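Local coordinates for hypothetical protein (Bacteroides caccae, PDB 4M8R) that is of unknown function but pairs an N-terminal Ig-like domain with a WD40-like beta-propeller domain, a build consistent with a binding or scaffolding role, at residues P284-Y287 with F293-L296; N195-V200 with E255-Y260; M330-S335 with D366-S371. All blocks are in the same frame, centred on the assembly; numbering follows the deposited sequence.

Contact 1: residues P284-Y287 with F293-L296; sequences PMLY and FYVL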
loop_
_atom_site.group_PDB
_atom_site.type_symbol
_atom_site.label_atom_id
_atom_site.label_comp_id
_atom_site.label_asym_id
_atom_site.label_seq_id
_atom_site.Cartn_x
_atom_site.Cartn_y
_atom_site.Cartn_z
ATOM N N PRO A 284 19.631 17.224 29.552
ATOM C CA PRO A 284 19.282 16.750 28.221
ATOM C C PRO A 284 20.533 16.578 27.364
ATOM O O PRO A 284 21.444 17.411 27.421
ATOM C CB PRO A 284 18.382 17.859 27.673
ATOM C CG PRO A 284 18.773 19.085 28.414
ATOM C CD PRO A 284 19.404 18.671 29.708
HETATM N N MSE A 285 20.571 15.498 26.588
HETATM C CA MSE A 285 21.720 15.171 25.752
HETATM C C MSE A 285 21.208 14.782 24.397
HETATM O O MSE A 285 20.350 13.903 24.284
HETATM C CB MSE A 285 22.476 14.043 26.455
HETATM C CG MSE A 285 23.397 13.219 25.556
HETATM SE SE MSE A 285 25.248 13.866 25.683
HETATM C CE MSE A 285 25.563 13.576 27.603
ATOM N N LEU A 286 21.724 15.430 23.356
ATOM C CA LEU A 286 21.353 15.102 21.981
ATOM C C LEU A 286 22.412 14.227 21.324
ATOM O O LEU A 286 23.601 14.309 21.659
ATOM C CB LEU A 286 21.151 16.375 21.162
ATOM C CG LEU A 286 20.061 17.324 21.662
ATOM C CD1 LEU A 286 19.979 18.552 20.766
ATOM C CD2 LEU A 286 18.715 16.619 21.731
ATOM N N TYR A 287 21.973 13.381 20.396
ATOM C CA TYR A 287 22.875 12.501 19.663
ATOM C C TYR A 287 22.558 12.547 18.174
ATOM O O TYR A 287 21.418 12.349 17.764
ATOM C CB TYR A 287 22.784 11.072 20.199
ATOM C CG TYR A 287 23.500 10.035 19.356
ATOM C CD1 TYR A 287 24.884 9.902 19.404
ATOM C CD2 TYR A 287 22.792 9.183 18.517
ATOM C CE1 TYR A 287 25.538 8.950 18.637
ATOM C CE2 TYR A 287 23.439 8.232 17.746
ATOM C CZ TYR A 287 24.809 8.117 17.812
ATOM O OH TYR A 287 25.451 7.169 17.049
ATOM N N PHE A 293 27.753 13.216 20.132
ATOM C CA PHE A 293 26.980 13.665 21.284
ATOM C C PHE A 293 27.220 15.141 21.562
ATOM O O PHE A 293 28.324 15.645 21.362
ATOM C CB PHE A 293 27.374 12.875 22.535
ATOM C CG PHE A 293 27.088 11.403 22.447
ATOM C CD1 PHE A 293 28.025 10.532 21.909
ATOM C CD2 PHE A 293 25.890 10.886 22.920
ATOM C CE1 PHE A 293 27.767 9.174 21.836
ATOM C CE2 PHE A 293 25.626 9.528 22.851
ATOM C CZ PHE A 293 26.565 8.670 22.307
ATOM N N TYR A 294 26.185 15.829 22.032
ATOM C CA TYR A 294 26.346 17.167 22.601
ATOM C C TYR A 294 25.249 17.469 23.613
ATOM O O TYR A 294 24.092 17.086 23.433
ATOM C CB TYR A 294 26.431 18.260 21.517
ATOM C CG TYR A 294 25.451 18.147 20.358
ATOM C CD1 TYR A 294 25.717 17.311 19.269
ATOM C CD2 TYR A 294 24.285 18.913 20.326
ATOM C CE1 TYR A 294 24.834 17.216 18.199
ATOM C CE2 TYR A 294 23.396 18.826 19.259
ATOM C CZ TYR A 294 23.673 17.977 18.198
ATOM O OH TYR A 294 22.797 17.886 17.138
ATOM N N VAL A 295 25.640 18.141 24.690
ATOM C CA VAL A 295 24.727 18.481 25.772
ATOM C C VAL A 295 23.908 19.692 25.348
ATOM O O VAL A 295 24.456 20.664 24.830
ATOM C CB VAL A 295 25.491 18.834 27.071
ATOM C CG1 VAL A 295 24.519 19.158 28.200
ATOM C CG2 VAL A 295 26.426 17.700 27.473
ATOM N N LEU A 296 22.597 19.632 25.562
ATOM C CA LEU A 296 21.747 20.791 25.344
ATOM C C LEU A 296 21.897 21.699 26.564
ATOM O O LEU A 296 21.282 21.462 27.601
ATOM C CB LEU A 296 20.294 20.367 25.126
ATOM C CG LEU A 296 19.302 21.484 24.796
ATOM C CD1 LEU A 296 19.684 22.184 23.499
ATOM C CD2 LEU A 296 17.891 20.926 24.711
#

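Contact 2: residues N195-V200 with E255-Y260; sequences NTLALV and EQFGDY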
loop_
_atom_site.group_PDB
_atom_site.type_symbol
_atom_site.label_atom_id
_atom_site.label_comp_id
_atom_site.label_asym_id
_atom_site.label_seq_id
_atom_site.Cartn_x
_atom_site.Cartn_y
_atom_site.Cartn_z
ATOM N N ASN A 195 28.061 -2.993 25.385
ATOM C CA ASN A 195 27.278 -2.222 26.341
ATOM C C ASN A 195 26.346 -1.258 25.622
ATOM O O ASN A 195 26.732 -0.621 24.644
ATOM C CB ASN A 195 28.195 -1.447 27.290
ATOM C CG ASN A 195 27.437 -0.781 28.425
ATOM O OD1 ASN A 195 26.674 -1.431 29.139
ATOM N ND2 ASN A 195 27.632 0.522 28.585
ATOM N N THR A 196 25.123 -1.157 26.126
ATOM C CA THR A 196 24.084 -0.359 25.500
ATOM C C THR A 196 23.738 0.859 26.359
ATOM O O THR A 196 23.232 0.716 27.472
ATOM C CB THR A 196 22.828 -1.219 25.294
ATOM O OG1 THR A 196 23.197 -2.449 24.655
ATOM C CG2 THR A 196 21.797 -0.488 24.442
ATOM N N LEU A 197 24.007 2.048 25.829
ATOM C CA LEU A 197 23.629 3.297 26.483
ATOM C C LEU A 197 22.127 3.443 26.646
ATOM O O LEU A 197 21.660 3.891 27.690
ATOM C CB LEU A 197 24.103 4.505 25.671
ATOM C CG LEU A 197 25.548 4.959 25.770
ATOM C CD1 LEU A 197 25.692 6.274 25.015
ATOM C CD2 LEU A 197 25.980 5.130 27.219
ATOM N N ALA A 198 21.377 3.106 25.597
ATOM C CA ALA A 198 19.943 3.373 25.563
ATOM C C ALA A 198 19.266 2.710 24.383
ATOM O O ALA A 198 19.882 2.503 23.345
ATOM C CB ALA A 198 19.697 4.875 25.493
ATOM N N LEU A 199 17.995 2.367 24.558
ATOM C CA LEU A 199 17.137 2.046 23.434
ATOM C C LEU A 199 16.602 3.358 22.895
ATOM O O LEU A 199 16.488 4.343 23.630
ATOM C CB LEU A 199 15.972 1.170 23.870
ATOM C CG LEU A 199 16.318 -0.230 24.361
ATOM C CD1 LEU A 199 15.035 -0.978 24.689
ATOM C CD2 LEU A 199 17.131 -0.987 23.322
ATOM N N VAL A 200 16.268 3.372 21.613
ATOM C CA VAL A 200 15.736 4.567 20.978
ATOM C C VAL A 200 14.468 4.203 20.213
ATOM O O VAL A 200 14.489 3.338 19.336
ATOM C CB VAL A 200 16.759 5.204 20.028
ATOM C CG1 VAL A 200 16.248 6.540 19.512
ATOM C CG2 VAL A 200 18.096 5.398 20.738
ATOM N N GLU A 255 26.899 4.424 32.757
ATOM C CA GLU A 255 25.901 4.172 33.814
ATOM C C GLU A 255 24.899 5.325 33.994
ATOM O O GLU A 255 23.854 5.148 34.621
ATOM C CB GLU A 255 26.574 3.844 35.160
ATOM C CG GLU A 255 27.703 4.785 35.575
ATOM C CD GLU A 255 29.084 4.302 35.148
ATOM O OE1 GLU A 255 29.181 3.477 34.212
ATOM O OE2 GLU A 255 30.078 4.753 35.750
ATOM N N GLN A 256 25.217 6.493 33.439
ATOM C CA GLN A 256 24.346 7.667 33.519
ATOM C C GLN A 256 23.181 7.660 32.521
ATOM O O GLN A 256 22.310 8.526 32.588
ATOM C CB GLN A 256 25.179 8.931 33.314
ATOM C CG GLN A 256 26.289 9.099 34.340
ATOM C CD GLN A 256 27.036 10.404 34.172
ATOM O OE1 GLN A 256 27.737 10.600 33.190
ATOM N NE2 GLN A 256 26.883 11.303 35.126
ATOM N N PHE A 257 23.165 6.688 31.609
ATOM C CA PHE A 257 22.169 6.629 30.538
ATOM C C PHE A 257 21.324 5.366 30.622
ATOM O O PHE A 257 21.676 4.409 31.313
ATOM C CB PHE A 257 22.867 6.635 29.175
ATOM C CG PHE A 257 23.764 7.816 28.949
ATOM C CD1 PHE A 257 25.022 7.869 29.536
ATOM C CD2 PHE A 257 23.364 8.864 28.137
ATOM C CE1 PHE A 257 25.856 8.953 29.326
ATOM C CE2 PHE A 257 24.196 9.951 27.922
ATOM C CZ PHE A 257 25.444 9.994 28.516
ATOM N N GLY A 258 20.208 5.372 29.900
ATOM C CA GLY A 258 19.406 4.167 29.704
ATOM C C GLY A 258 18.229 3.968 30.643
ATOM O O GLY A 258 17.511 2.977 30.525
ATOM N N ASP A 259 18.017 4.895 31.574
ATOM C CA ASP A 259 16.869 4.800 32.473
ATOM C C ASP A 259 15.568 5.055 31.719
ATOM O O ASP A 259 14.523 4.502 32.065
ATOM C CB ASP A 259 17.020 5.766 33.646
ATOM C CG ASP A 259 18.135 5.355 34.589
ATOM O OD1 ASP A 259 18.202 4.154 34.934
ATOM O OD2 ASP A 259 18.943 6.228 34.977
ATOM N N TYR A 260 15.644 5.893 30.688
ATOM C CA TYR A 260 14.508 6.165 29.822
ATOM C C TYR A 260 14.896 6.011 28.357
ATOM O O TYR A 260 16.034 6.274 27.984
ATOM C CB TYR A 260 13.966 7.573 30.080
ATOM C CG TYR A 260 13.438 7.744 31.480
ATOM C CD1 TYR A 260 12.156 7.315 31.818
ATOM C CD2 TYR A 260 14.229 8.316 32.478
ATOM C CE1 TYR A 260 11.672 7.458 33.107
ATOM C CE2 TYR A 260 13.751 8.464 33.766
ATOM C CZ TYR A 260 12.476 8.035 34.076
ATOM O OH TYR A 260 12.001 8.186 35.353
#

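Contact 3: residues M330-S335 with D366-S371; sequences MIYYSS and DKKVVS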
loop_
_atom_site.group_PDB
_atom_site.type_symbol
_atom_site.label_atom_id
_atom_site.label_comp_id
_atom_site.label_asym_id
_atom_site.label_seq_id
_atom_site.Cartn_x
_atom_site.Cartn_y
_atom_site.Cartn_z
HETATM N N MSE A 330 10.194 16.163 28.847
HETATM C CA MSE A 330 9.469 16.452 30.081
HETATM C C MSE A 330 10.525 16.860 31.068
HETATM O O MSE A 330 11.447 16.092 31.333
HETATM C CB MSE A 330 8.714 15.230 30.598
HETATM C CG MSE A 330 7.747 15.558 31.740
HETATM SE SE MSE A 330 8.651 15.913 33.467
HETATM C CE MSE A 330 9.730 14.272 33.683
ATOM N N ILE A 331 10.410 18.067 31.622
ATOM C CA ILE A 331 11.396 18.584 32.568
ATOM C C ILE A 331 10.743 18.822 33.928
ATOM O O ILE A 331 9.761 19.558 34.022
ATOM C CB ILE A 331 12.029 19.888 32.041
ATOM C CG1 ILE A 331 12.870 19.575 30.800
ATOM C CG2 ILE A 331 12.898 20.545 33.108
ATOM C CD1 ILE A 331 13.213 20.789 29.970
ATOM N N TYR A 332 11.302 18.204 34.971
ATOM C CA TYR A 332 10.732 18.267 36.319
ATOM C C TYR A 332 11.679 18.916 37.322
ATOM O O TYR A 332 12.853 18.560 37.391
ATOM C CB TYR A 332 10.364 16.860 36.805
ATOM C CG TYR A 332 10.021 16.789 38.281
ATOM C CD1 TYR A 332 8.756 17.140 38.738
ATOM C CD2 TYR A 332 10.964 16.373 39.216
ATOM C CE1 TYR A 332 8.437 17.080 40.084
ATOM C CE2 TYR A 332 10.657 16.310 40.565
ATOM C CZ TYR A 332 9.394 16.665 40.996
ATOM O OH TYR A 332 9.092 16.606 42.340
ATOM N N TYR A 333 11.152 19.861 38.099
ATOM C CA TYR A 333 11.874 20.464 39.217
ATOM C C TYR A 333 11.076 20.220 40.495
ATOM O O TYR A 333 9.855 20.391 40.505
ATOM C CB TYR A 333 12.046 21.972 39.007
ATOM C CG TYR A 333 12.947 22.352 37.845
ATOM C CD1 TYR A 333 14.332 22.373 37.989
ATOM C CD2 TYR A 333 12.410 22.704 36.605
ATOM C CE1 TYR A 333 15.158 22.726 36.932
ATOM C CE2 TYR A 333 13.228 23.062 35.543
ATOM C CZ TYR A 333 14.600 23.071 35.708
ATOM O OH TYR A 333 15.419 23.426 34.653
ATOM N N SER A 334 11.760 19.833 41.571
ATOM C CA SER A 334 11.090 19.536 42.841
ATOM C C SER A 334 10.639 20.791 43.598
ATOM O O SER A 334 9.747 20.712 44.438
ATOM C CB SER A 334 11.985 18.682 43.750
ATOM O OG SER A 334 12.661 17.682 43.015
ATOM N N SER A 335 11.241 21.941 43.296
ATOM C CA SER A 335 10.918 23.188 43.994
ATOM C C SER A 335 11.112 24.421 43.109
ATOM O O SER A 335 11.526 24.307 41.950
ATOM C CB SER A 335 11.785 23.304 45.247
ATOM O OG SER A 335 13.150 23.150 44.917
ATOM N N ASP A 366 3.334 20.555 41.403
ATOM C CA ASP A 366 3.143 19.600 42.497
ATOM C C ASP A 366 2.773 18.191 42.004
ATOM O O ASP A 366 2.025 17.475 42.670
ATOM C CB ASP A 366 2.088 20.121 43.484
ATOM N N LYS A 367 3.284 17.808 40.832
ATOM C CA LYS A 367 3.142 16.441 40.312
ATOM C C LYS A 367 4.412 16.042 39.579
ATOM O O LYS A 367 4.943 16.821 38.790
ATOM C CB LYS A 367 1.936 16.319 39.377
ATOM C CG LYS A 367 0.613 16.544 40.090
ATOM C CD LYS A 367 -0.589 16.090 39.283
ATOM C CE LYS A 367 -1.872 16.439 40.028
ATOM N NZ LYS A 367 -3.089 15.870 39.390
ATOM N N LYS A 368 4.895 14.833 39.852
ATOM C CA LYS A 368 6.129 14.330 39.253
ATOM C C LYS A 368 5.843 13.209 38.256
ATOM O O LYS A 368 5.299 12.165 38.623
ATOM C CB LYS A 368 7.076 13.821 40.343
ATOM C CG LYS A 368 8.453 13.435 39.822
ATOM C CD LYS A 368 9.377 12.966 40.933
ATOM C CE LYS A 368 10.708 12.497 40.368
ATOM N NZ LYS A 368 11.540 11.802 41.384
ATOM N N VAL A 369 6.218 13.429 36.997
ATOM C CA VAL A 369 6.071 12.417 35.954
ATOM C C VAL A 369 7.164 11.373 36.120
ATOM O O VAL A 369 8.335 11.726 36.190
ATOM C CB VAL A 369 6.199 13.028 34.544
ATOM C CG1 VAL A 369 6.164 11.938 33.477
ATOM C CG2 VAL A 369 5.098 14.048 34.292
ATOM N N VAL A 370 6.779 10.100 36.182
ATOM C CA VAL A 370 7.743 8.996 36.330
ATOM C C VAL A 370 7.772 8.019 35.152
ATOM O O VAL A 370 8.682 7.194 35.055
ATOM C CB VAL A 370 7.504 8.190 37.625
ATOM C CG1 VAL A 370 7.909 9.017 38.837
ATOM C CG2 VAL A 370 6.055 7.724 37.725
ATOM N N SER A 371 6.780 8.104 34.271
ATOM C CA SER A 371 6.771 7.311 33.058
ATOM C C SER A 371 5.953 8.012 31.983
ATOM O O SER A 371 4.960 8.679 32.284
ATOM C CB SER A 371 6.187 5.927 33.334
ATOM O OG SER A 371 6.500 5.021 32.290
#

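Contact 1: residues P284-Y287 with F293-L296
The ring of Y287 reaches across a beta hairpin and places CD1 above the middle of the F293 ring. CD1 of Y287 stands 3.5 Å above the F293 plane, over its centre, and the two planes meet obliquely, at 44°. Their first torsions differ: in Y287 CG lies opposite the backbone N (chi1 170°), whereas in F293 it lies opposite the carbonyl carbon, which brings the two rings of this non-hydrogen-bonded pair together. The same face of the sheet, with Y287 and F293, carries M285, a selenomethionine whose bent chain lays SE 3.9 Å from CB of F293, an oblique Met-aromatic contact with that ring.

On the other face of the sheet, Y294 folds its ring back over its neighbour. With chi1 at 43°, CG sits between the backbone N and carbonyl carbon, and the ring takes CB of L286 over its face in a CH-pi contact, the distance from CB to the Y294 centroid being 4.2 Å. CD1 of L286 adds a touch on CE2 of Y294. Paired bonds, L286 N to Y294 O (2.9 Å) and Y294 N to L286 O (3.0 Å), mark the antiparallel hydrogen-bonded pair and fix the register. Farther along, L296 N bonds to P284 O, while CG of P284 meets CB of L296 at 3.8 Å.

The strand 292-295 is the outermost of its sheet within the chain; 282-288 continues inward to 270-276, and L286 and L296 pack on L346 of the next propeller sheet.

Contact 2: residues N195-V200 with E255-Y260
The ring of F257 meets CD2 of L197 obliquely, with CD2 of L197 3.7 Å from CD1 of F257. The two side chains run side by side and point the same way. In both residues CG is opposite the carbonyl carbon (chi1 -80° in L197 and -57° in F257), which lets leucine branch and ring extend together into the same apolar layer. L248 touches both side chains, P254 adds to the cover of L197, and A275 of strand 270-276 lies against F257.

The chains also come close at the backbone: O of L197 lies 3.3 Å from CB of F257, and CA of A198 lies 4.3 Å from CA of G258. Here the chain turns a corner at L197 before running on as a strand, while G258, with a positive phi of 96° and no side chain, lies close against L197 and A198. The loop is thereby seated against strand 196-201, beside the corner at L197, in one sheet of the WD40-like domain.

N of G258 is 3.0 Å from O of L197, but the angle is too poor for a hydrogen bond. Polar anchoring comes instead from R153, which bonds O of F257 and forms a salt bridge with D259. The contact itself thus rests on apolar burial and close backbone fit, with electrostatic fastening supplied from alongside.

Contact 3: residues M330-S335 with D366-S371
K368 lays its aliphatic chain across the ring of Y332 at about a right angle, and this is where the contact is closest. CG of K368 stands 3.5 Å above the Y332 plane, over its centre, in a CH-pi contact only 10° off the ring normal. The neighbouring methylenes follow the same face: CB of K368 is 3.5 Å from CE1 of Y332, and CD is 3.6 Å from CE2. An extended chain makes this possible, since CG of K368 lies opposite the backbone N (chi1 -173°) and every later torsion is also near 180°. Four methylene groups are thus spread over one aromatic face. O of K367 approaches the same ring obliquely, 3.7 Å from CE1 of Y332.

Strands 325-333 and 368-373 belong to different four-stranded antiparallel sheets, so side chains rather than backbone pairing join them, as between successive blades of a beta propeller. S341, on the strand beside 325-333, also spans the seam: its OG bonds both O of K367 and N of V369.

Deeper in, the selenomethionine M330 and V369 are both buried and slide past each other in opposite directions. The chain of M330 is bent, bringing CE 3.8 Å from CB of V369 and SE 3.9 Å from the same atom. F343 and I305 also touch both residues, closing an apolar layer between the sheets.

Toward solvent the grip slackens. Y332 and K368 are both partly exposed, and K367 is exposed, its side chain starting away from the partner strand, so that it contributes to the contact through its backbone.

Overall arrangement
From the N terminus the chain passes through the Ig-like domain and into the WD40-like domain, where all three contacts lie. Contact 2 closes first, bringing the loop before strand 262-264 back to strand 196-201 across 54 intervening residues. Contact 1 follows as a tight hairpin at the outer end of the same sheet, and contact 3 then spans 30 residues to bring two later sheets together. The three loops come in series, so none encloses or crosses another. In space contacts 1 and 2 touch, M285 on F257 and F293 on L197, forming one apolar region. Contact 3 meets contact 2 where Y260 approaches V370, but stays about 6 Å from contact 1 between nearest atoms.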